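Local coordinates for uncharacterized protein Tm1679 (Thermotoga maritima, PDB 3H3E), which binds zinc in a metallo-beta-lactamase fold and is probably a metal-dependent hydrolase or transferase, its reaction being unknown, at residues H69-H74 / R101-D106; G76-L81 / A105-V110. The protein carries 2 engineered substitutions. One frame throughout, in Å; residues are numbered along the deposited sequence.

Contact 1: residues H69-H74 / R101-D106; sequences HGHYDH and RYAGAD. With ZN (zinc ion), chain B.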
ATOM      1  N   HIS A  69      -2.469  -6.029   1.420  1.00 14.22           N
ATOM      2  CA  HIS A  69      -2.734  -6.914   2.545  1.00 13.36           C
ATOM      3  C   HIS A  69      -4.247  -7.107   2.699  1.00 14.86           C
ATOM      4  O   HIS A  69      -5.034  -6.333   2.162  1.00 19.31           O
ATOM      5  CB  HIS A  69      -2.054  -6.413   3.835  1.00 14.97           C
ATOM      6  CG  HIS A  69      -2.566  -5.101   4.337  1.00 12.79           C
ATOM      7  ND1 HIS A  69      -2.567  -3.953   3.571  1.00 21.39           N
ATOM      8  CD2 HIS A  69      -3.073  -4.747   5.541  1.00 13.77           C
ATOM      9  CE1 HIS A  69      -3.072  -2.955   4.275  1.00 21.33           C
ATOM     10  NE2 HIS A  69      -3.385  -3.408   5.476  1.00 15.92           N
ATOM     11  N   GLY A  70      -4.659  -8.159   3.395  1.00 14.60           N
ATOM     12  CA  GLY A  70      -6.075  -8.485   3.472  1.00  9.69           C
ATOM     13  C   GLY A  70      -6.916  -7.778   4.519  1.00 14.83           C
ATOM     14  O   GLY A  70      -7.762  -8.405   5.134  1.00 25.97           O
ATOM     15  N   HIS A  71      -6.691  -6.483   4.727  1.00 16.79           N
ATOM     16  CA  HIS A  71      -7.603  -5.666   5.528  1.00 15.20           C
ATOM     17  C   HIS A  71      -8.781  -5.143   4.699  1.00 16.59           C
ATOM     18  O   HIS A  71      -8.655  -4.907   3.492  1.00 20.92           O
ATOM     19  CB  HIS A  71      -6.874  -4.480   6.141  1.00 17.90           C
ATOM     20  CG  HIS A  71      -6.344  -4.744   7.510  1.00 21.86           C
ATOM     21  ND1 HIS A  71      -5.154  -4.212   7.960  1.00 25.56           N
ATOM     22  CD2 HIS A  71      -6.836  -5.489   8.527  1.00 21.71           C
ATOM     23  CE1 HIS A  71      -4.941  -4.611   9.202  1.00 32.35           C
ATOM     24  NE2 HIS A  71      -5.948  -5.388   9.570  1.00 31.25           N
ATOM     25  N   TYR A  72      -9.914  -4.946   5.367  1.00 18.15           N
ATOM     26  CA  TYR A  72     -11.158  -4.475   4.747  1.00 16.31           C
ATOM     27  C   TYR A  72     -11.013  -3.161   3.958  1.00 17.37           C
ATOM     28  O   TYR A  72     -11.620  -3.003   2.915  1.00 25.50           O
ATOM     29  CB  TYR A  72     -12.238  -4.304   5.832  1.00 17.37           C
ATOM     30  CG  TYR A  72     -12.011  -3.092   6.700  1.00 16.26           C
ATOM     31  CD1 TYR A  72     -12.741  -1.925   6.509  1.00 26.32           C
ATOM     32  CD2 TYR A  72     -11.038  -3.096   7.677  1.00 16.78           C
ATOM     33  CE1 TYR A  72     -12.514  -0.803   7.282  1.00 25.45           C
ATOM     34  CE2 TYR A  72     -10.802  -1.984   8.453  1.00 23.35           C
ATOM     35  CZ  TYR A  72     -11.543  -0.841   8.251  1.00 29.73           C
ATOM     36  OH  TYR A  72     -11.307   0.265   9.037  1.00 37.51           O
ATOM     37  N   ASP A  73     -10.219  -2.221   4.467  1.00 14.77           N
ATOM     38  CA  ASP A  73     -10.056  -0.910   3.846  1.00 10.38           C
ATOM     39  C   ASP A  73      -9.132  -0.946   2.626  1.00 23.76           C
ATOM     40  O   ASP A  73      -8.898   0.083   2.001  1.00 31.27           O
ATOM     41  CB  ASP A  73      -9.584   0.158   4.864  1.00 19.36           C
ATOM     42  CG  ASP A  73      -8.302  -0.234   5.602  1.00 29.15           C
ATOM     43  OD1 ASP A  73      -8.239  -1.374   6.078  1.00 28.96           O
ATOM     44  OD2 ASP A  73      -7.346   0.582   5.705  1.00 38.79           O
ATOM     45  N   HIS A  74      -8.614  -2.126   2.286  1.00 21.30           N
ATOM     46  CA  HIS A  74      -7.731  -2.271   1.127  1.00 18.27           C
ATOM     47  C   HIS A  74      -8.287  -3.254   0.121  1.00 20.69           C
ATOM     48  O   HIS A  74      -8.111  -3.094  -1.080  1.00 25.95           O
ATOM     49  CB  HIS A  74      -6.315  -2.667   1.566  1.00 17.91           C
ATOM     50  CG  HIS A  74      -5.678  -1.645   2.449  1.00 17.84           C
ATOM     51  ND1 HIS A  74      -4.677  -0.805   2.013  1.00 11.78           N
ATOM     52  CD2 HIS A  74      -5.956  -1.272   3.722  1.00 26.20           C
ATOM     53  CE1 HIS A  74      -4.343   0.017   2.993  1.00 26.91           C
ATOM     54  NE2 HIS A  74      -5.108  -0.241   4.041  1.00 28.63           N
ATOM     55  N   ARG A 101     -12.488  -6.543  16.829  1.00 18.93           N
ATOM     56  CA  ARG A 101     -13.227  -6.149  15.642  1.00 18.43           C
ATOM     57  C   ARG A 101     -12.742  -6.863  14.407  1.00 20.80           C
ATOM     58  O   ARG A 101     -11.573  -6.780  14.057  1.00 21.78           O
ATOM     59  CB  ARG A 101     -13.074  -4.657  15.394  1.00 19.95           C
ATOM     60  CG  ARG A 101     -14.026  -4.126  14.355  1.00 20.17           C
ATOM     61  CD  ARG A 101     -13.752  -2.678  14.096  1.00 24.48           C
ATOM     62  NE  ARG A 101     -12.681  -2.489  13.122  1.00 32.44           N
ATOM     63  CZ  ARG A 101     -11.578  -1.799  13.366  1.00 31.98           C
ATOM     64  NH1 ARG A 101     -11.411  -1.236  14.546  1.00 40.16           N
ATOM     65  NH2 ARG A 101     -10.659  -1.659  12.429  1.00 33.50           N
ATOM     66  N   TYR A 102     -13.654  -7.540  13.724  1.00 19.35           N
ATOM     67  CA  TYR A 102     -13.304  -8.193  12.488  1.00 19.10           C
ATOM     68  C   TYR A 102     -12.882  -7.170  11.441  1.00 24.34           C
ATOM     69  O   TYR A 102     -13.618  -6.235  11.143  1.00 32.94           O
ATOM     70  CB  TYR A 102     -14.473  -9.022  11.981  1.00 19.25           C
ATOM     71  CG  TYR A 102     -14.224  -9.584  10.603  1.00 25.15           C
ATOM     72  CD1 TYR A 102     -13.419 -10.708  10.426  1.00 25.50           C
ATOM     73  CD2 TYR A 102     -14.770  -8.981   9.477  1.00 20.12           C
ATOM     74  CE1 TYR A 102     -13.177 -11.220   9.173  1.00 22.23           C
ATOM     75  CE2 TYR A 102     -14.534  -9.487   8.222  1.00 20.99           C
ATOM     76  CZ  TYR A 102     -13.740 -10.605   8.075  1.00 25.35           C
ATOM     77  OH  TYR A 102     -13.508 -11.109   6.821  1.00 30.08           O
ATOM     78  N   ALA A 103     -11.696  -7.364  10.872  1.00 25.38           N
ATOM     79  CA  ALA A 103     -11.155  -6.447   9.872  1.00 17.62           C
ATOM     80  C   ALA A 103     -10.711  -7.145   8.595  1.00 15.09           C
ATOM     81  O   ALA A 103      -9.911  -6.615   7.840  1.00 29.24           O
ATOM     82  CB  ALA A 103     -10.002  -5.662  10.458  1.00  9.11           C
ATOM     83  N   GLY A 104     -11.217  -8.336   8.340  1.00 16.06           N
ATOM     84  CA  GLY A 104     -10.773  -9.065   7.170  1.00 18.54           C
ATOM     85  C   GLY A 104     -11.548  -8.701   5.927  1.00 27.03           C
ATOM     86  O   GLY A 104     -12.335  -7.747   5.910  1.00 30.93           O
ATOM     87  N   ALA A 105     -11.321  -9.482   4.878  1.00 26.80           N
ATOM     88  CA  ALA A 105     -12.007  -9.304   3.610  1.00 21.78           C
ATOM     89  C   ALA A 105     -12.815 -10.555   3.251  1.00 24.97           C
ATOM     90  O   ALA A 105     -12.506 -11.664   3.689  1.00 30.44           O
ATOM     91  CB  ALA A 105     -11.006  -8.983   2.520  1.00 24.77           C
ATOM     92  N   ASP A 106     -13.855 -10.372   2.448  1.00 26.33           N
ATOM     93  CA  ASP A 106     -14.727 -11.473   2.070  1.00 21.44           C
ATOM     94  C   ASP A 106     -14.169 -12.160   0.834  1.00 24.23           C
ATOM     95  O   ASP A 106     -14.617 -11.916  -0.276  1.00 27.37           O
ATOM     96  CB  ASP A 106     -16.161 -10.967   1.837  1.00 20.69           C
ATOM     97  CG  ASP A 106     -17.180 -12.097   1.766  1.00 32.53           C
ATOM     98  OD1 ASP A 106     -16.771 -13.275   1.757  1.00 42.16           O
ATOM     99  OD2 ASP A 106     -18.395 -11.815   1.716  1.00 37.17           O
TER
HETATM  100 ZN    ZN B 256      -4.049  -2.397   7.421  1.00 34.24          ZN
HETATM  101  O   HOH W   1      -8.552 -11.002   5.095  1.00 37.30           O
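This is a buried contact between the zinc-binding loop and the loop that follows the edge strand 101-102. Gly70, His71 and Tyr72 meet Ala103, Gly104 and Ala105. One direct hydrogen bond joins the backbones: Tyr72 N donates to Ala103 O at 3.0 Å. It is bent, with 146° at the hydrogen, and the donor sits above the carbonyl plane. The same oxygen receives a CA-H...O contact from His71 CA. Ala103 O lies in plane at the edge of the His71 ring, 3.3 Å from His71 CD2. Ala103 CB also touches His71 CD2, at 3.7 Å. Ala103 thus borders the ring on the CD2 side, while His71 ND1 binds zinc at 2.2 Å. His69 NE2 is a second zinc ligand, and His182 completes the protein ligands. With CG between its backbone N and carbonyl carbon (chi1 74°), Tyr72 turns its ring edge to Ala103 O, which lies in plane there. Tyr72 CB packs on Gly104 O at 3.4 Å, and Tyr72 CD2 meets Ala103 CB. Arg101, bent at chi3, brings NH2 to 4.0 Å from Tyr72 OH; guanidinium and ring are nearly perpendicular. A water donates to Gly70 O and accepts from Ala105 N, bridging the loops. His71 is the N-cap residue of helix 72-75. The sequence His69-Gly70-His71-Tyr72-Asp73-His74 is the HxHxDH motif of the metallo-beta-lactamase superfamily.

Contact 2: residues G76-L81 / A105-V110; sequences GGLLYL and ADWNEV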
ATOM      1  N   GLY A  76     -11.661  -4.167   0.137  1.00 15.99           N
ATOM      2  CA  GLY A  76     -13.105  -4.093   0.178  1.00  9.23           C
ATOM      3  C   GLY A  76     -13.791  -3.739  -1.121  1.00 23.72           C
ATOM      4  O   GLY A  76     -14.858  -4.254  -1.422  1.00 26.51           O
ATOM      5  N   GLY A  77     -13.193  -2.843  -1.893  1.00 19.71           N
ATOM      6  CA  GLY A  77     -13.773  -2.451  -3.156  1.00 13.97           C
ATOM      7  C   GLY A  77     -13.733  -3.553  -4.191  1.00 22.85           C
ATOM      8  O   GLY A  77     -14.275  -3.405  -5.277  1.00 30.79           O
ATOM      9  N   LEU A  78     -13.076  -4.660  -3.872  1.00 22.01           N
ATOM     10  CA  LEU A  78     -13.083  -5.813  -4.765  1.00 21.99           C
ATOM     11  C   LEU A  78     -14.487  -6.389  -4.870  1.00 23.33           C
ATOM     12  O   LEU A  78     -14.821  -7.085  -5.821  1.00 33.18           O
ATOM     13  CB  LEU A  78     -12.138  -6.888  -4.253  1.00 21.86           C
ATOM     14  CG  LEU A  78     -10.679  -6.718  -4.640  1.00 21.79           C
ATOM     15  CD1 LEU A  78      -9.839  -7.714  -3.874  1.00 19.64           C
ATOM     16  CD2 LEU A  78     -10.538  -6.915  -6.130  1.00 21.07           C
ATOM     17  N   LEU A  79     -15.302  -6.100  -3.869  1.00 20.39           N
ATOM     18  CA  LEU A  79     -16.694  -6.506  -3.871  1.00 18.81           C
ATOM     19  C   LEU A  79     -17.462  -5.820  -4.977  1.00 21.42           C
ATOM     20  O   LEU A  79     -18.608  -6.163  -5.233  1.00 25.34           O
ATOM     21  CB  LEU A  79     -17.338  -6.172  -2.528  1.00 15.83           C
ATOM     22  CG  LEU A  79     -16.677  -6.891  -1.352  1.00 19.65           C
ATOM     23  CD1 LEU A  79     -17.400  -6.569  -0.050  1.00 25.12           C
ATOM     24  CD2 LEU A  79     -16.663  -8.377  -1.614  1.00 13.59           C
ATOM     25  N   TYR A  80     -16.833  -4.844  -5.616  1.00 11.81           N
ATOM     26  CA  TYR A  80     -17.477  -4.063  -6.662  1.00 15.26           C
ATOM     27  C   TYR A  80     -16.874  -4.342  -8.028  1.00 18.68           C
ATOM     28  O   TYR A  80     -17.226  -3.697  -9.009  1.00 20.87           O
ATOM     29  CB  TYR A  80     -17.376  -2.564  -6.349  1.00 17.37           C
ATOM     30  CG  TYR A  80     -18.115  -2.177  -5.097  1.00 22.56           C
ATOM     31  CD1 TYR A  80     -19.409  -1.650  -5.162  1.00 26.05           C
ATOM     32  CD2 TYR A  80     -17.541  -2.365  -3.841  1.00 25.24           C
ATOM     33  CE1 TYR A  80     -20.107  -1.308  -4.012  1.00 26.30           C
ATOM     34  CE2 TYR A  80     -18.232  -2.025  -2.680  1.00 25.06           C
ATOM     35  CZ  TYR A  80     -19.515  -1.503  -2.777  1.00 28.70           C
ATOM     36  OH  TYR A  80     -20.195  -1.158  -1.642  1.00 34.01           O
ATOM     37  N   LEU A  81     -15.952  -5.300  -8.083  1.00 18.84           N
ATOM     38  CA  LEU A  81     -15.319  -5.684  -9.339  1.00 17.16           C
ATOM     39  C   LEU A  81     -15.603  -7.144  -9.670  1.00 25.26           C
ATOM     40  O   LEU A  81     -15.832  -7.955  -8.773  1.00 28.28           O
ATOM     41  CB  LEU A  81     -13.811  -5.442  -9.283  1.00 16.55           C
ATOM     42  CG  LEU A  81     -13.361  -4.005  -9.003  1.00 20.69           C
ATOM     43  CD1 LEU A  81     -11.862  -3.964  -8.816  1.00 14.59           C
ATOM     44  CD2 LEU A  81     -13.811  -3.039 -10.114  1.00 14.83           C
ATOM     45  N   ALA A 105     -11.321  -9.482   4.878  1.00 26.80           N
ATOM     46  CA  ALA A 105     -12.007  -9.304   3.610  1.00 21.78           C
ATOM     47  C   ALA A 105     -12.815 -10.555   3.251  1.00 24.97           C
ATOM     48  O   ALA A 105     -12.506 -11.664   3.689  1.00 30.44           O
ATOM     49  CB  ALA A 105     -11.006  -8.983   2.520  1.00 24.77           C
ATOM     50  N   ASP A 106     -13.855 -10.372   2.448  1.00 26.33           N
ATOM     51  CA  ASP A 106     -14.727 -11.473   2.070  1.00 21.44           C
ATOM     52  C   ASP A 106     -14.169 -12.160   0.834  1.00 24.23           C
ATOM     53  O   ASP A 106     -14.617 -11.916  -0.276  1.00 27.37           O
ATOM     54  CB  ASP A 106     -16.161 -10.967   1.837  1.00 20.69           C
ATOM     55  CG  ASP A 106     -17.180 -12.097   1.766  1.00 32.53           C
ATOM     56  OD1 ASP A 106     -16.771 -13.275   1.757  1.00 42.16           O
ATOM     57  OD2 ASP A 106     -18.395 -11.815   1.716  1.00 37.17           O
ATOM     58  N   TRP A 107     -13.182 -13.021   1.031  1.00 29.07           N
ATOM     59  CA  TRP A 107     -12.502 -13.667  -0.089  1.00 27.28           C
ATOM     60  C   TRP A 107     -13.381 -14.684  -0.791  1.00 30.31           C
ATOM     61  O   TRP A 107     -13.163 -14.973  -1.963  1.00 30.85           O
ATOM     62  CB  TRP A 107     -11.179 -14.320   0.355  1.00 23.31           C
ATOM     63  CG  TRP A 107     -10.238 -13.320   0.909  1.00 25.78           C
ATOM     64  CD1 TRP A 107      -9.911 -13.137   2.219  1.00 35.19           C
ATOM     65  CD2 TRP A 107      -9.545 -12.310   0.175  1.00 22.91           C
ATOM     66  NE1 TRP A 107      -9.044 -12.082   2.344  1.00 35.90           N
ATOM     67  CE2 TRP A 107      -8.799 -11.562   1.100  1.00 31.03           C
ATOM     68  CE3 TRP A 107      -9.473 -11.973  -1.179  1.00 23.46           C
ATOM     69  CZ2 TRP A 107      -7.983 -10.501   0.713  1.00 31.66           C
ATOM     70  CZ3 TRP A 107      -8.673 -10.925  -1.560  1.00 24.39           C
ATOM     71  CH2 TRP A 107      -7.937 -10.195  -0.615  1.00 30.83           C
ATOM     72  N   ASN A 108     -14.364 -15.232  -0.080  1.00 30.28           N
ATOM     73  CA  ASN A 108     -15.247 -16.221  -0.685  1.00 32.73           C
ATOM     74  C   ASN A 108     -16.000 -15.588  -1.825  1.00 27.94           C
ATOM     75  O   ASN A 108     -16.183 -16.191  -2.877  1.00 32.83           O
ATOM     76  CB  ASN A 108     -16.239 -16.779   0.331  1.00 40.82           C
ATOM     77  CG  ASN A 108     -15.573 -17.616   1.386  1.00 48.45           C
ATOM     78  OD1 ASN A 108     -14.737 -18.475   1.084  1.00 42.87           O
ATOM     79  ND2 ASN A 108     -15.934 -17.373   2.643  1.00 53.41           N
ATOM     80  N   GLU A 109     -16.433 -14.358  -1.598  1.00 21.35           N
ATOM     81  CA  GLU A 109     -17.178 -13.619  -2.590  1.00 27.25           C
ATOM     82  C   GLU A 109     -16.247 -13.060  -3.650  1.00 30.46           C
ATOM     83  O   GLU A 109     -16.526 -13.118  -4.841  1.00 39.97           O
ATOM     84  CB  GLU A 109     -17.940 -12.487  -1.914  1.00 35.41           C
ATOM     85  CG  GLU A 109     -18.920 -11.794  -2.821  1.00 48.65           C
ATOM     86  CD  GLU A 109     -20.223 -11.473  -2.120  1.00 57.67           C
ATOM     87  OE1 GLU A 109     -20.620 -12.263  -1.235  1.00 61.36           O
ATOM     88  OE2 GLU A 109     -20.845 -10.438  -2.460  1.00 56.41           O
ATOM     89  N   VAL A 110     -15.131 -12.518  -3.202  1.00 27.55           N
ATOM     90  CA  VAL A 110     -14.177 -11.880  -4.096  1.00 26.56           C
ATOM     91  C   VAL A 110     -13.642 -12.856  -5.129  1.00 24.93           C
ATOM     92  O   VAL A 110     -13.484 -12.518  -6.288  1.00 34.65           O
ATOM     93  CB  VAL A 110     -13.002 -11.262  -3.294  1.00 18.53           C
ATOM     94  CG1 VAL A 110     -11.865 -10.852  -4.219  1.00 16.54           C
ATOM     95  CG2 VAL A 110     -13.494 -10.083  -2.466  1.00 14.33           C
TER
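The 3-10 segment after helix 72-75 packs here against the first turn of helix 107-113, and the contact is almost wholly apolar. Leu78 and Leu79 come from the first element; Val110 receives both. Leu78 CD1 lies 3.8 Å from Val110 CG1, and Leu78 CB rests near both methyls of Val110. Leu79 CD2 meets Val110 CG2 at 3.7 Å. Each leucine crosses Val110 at about a right angle. Val110 has CG1 anti to its backbone N (chi1 168°), which gives one methyl to Leu78 and the other to Leu79. In the metallo-beta-lactamase fold, the chain runs from the zinc-binding motif through this segment into strand 85-89 of the mixed sheet. Leu78 is buried and also touches Val86 of that strand. Leu78 CD1 lies 4.1 Å from Trp107 CZ3, obliquely to the indole. One face of that indole carries Ala105 CB, 3.5 Å above the ring plane. Leu79 is on the exposed side, where its CD2 also approaches Asp106 CB and Glu109 CG, both at 4.3 Å. Asp106 is the N-cap residue of the helix, and Val110 N bonds to Asp106 O at 3.0 Å. Asn114 ND2 ties the two elements together by bonding to both Leu81 O and Val110 O.

The two contacts lie side by side, with centres about 10 Å apart and on the same side of the chain's centre. Segment 69-74 comes soon after strand 64-66; 76-81 follows helix 72-75 and precedes strand 85-89. Between the paired segments lie 26 residues in contact 1 and 23 in contact 2. The second segments overlap at Ala105 and Asp106. Strand 101-102 passes through the loop 103-106 into helix 107-113. Trp107 joins the contacts: Trp107 CZ2 packs on Gly70 CA at 3.9 Å. Contact 1 holds two of the three zinc ligands; contact 2 is aliphatic packing farther from the centre of the chain.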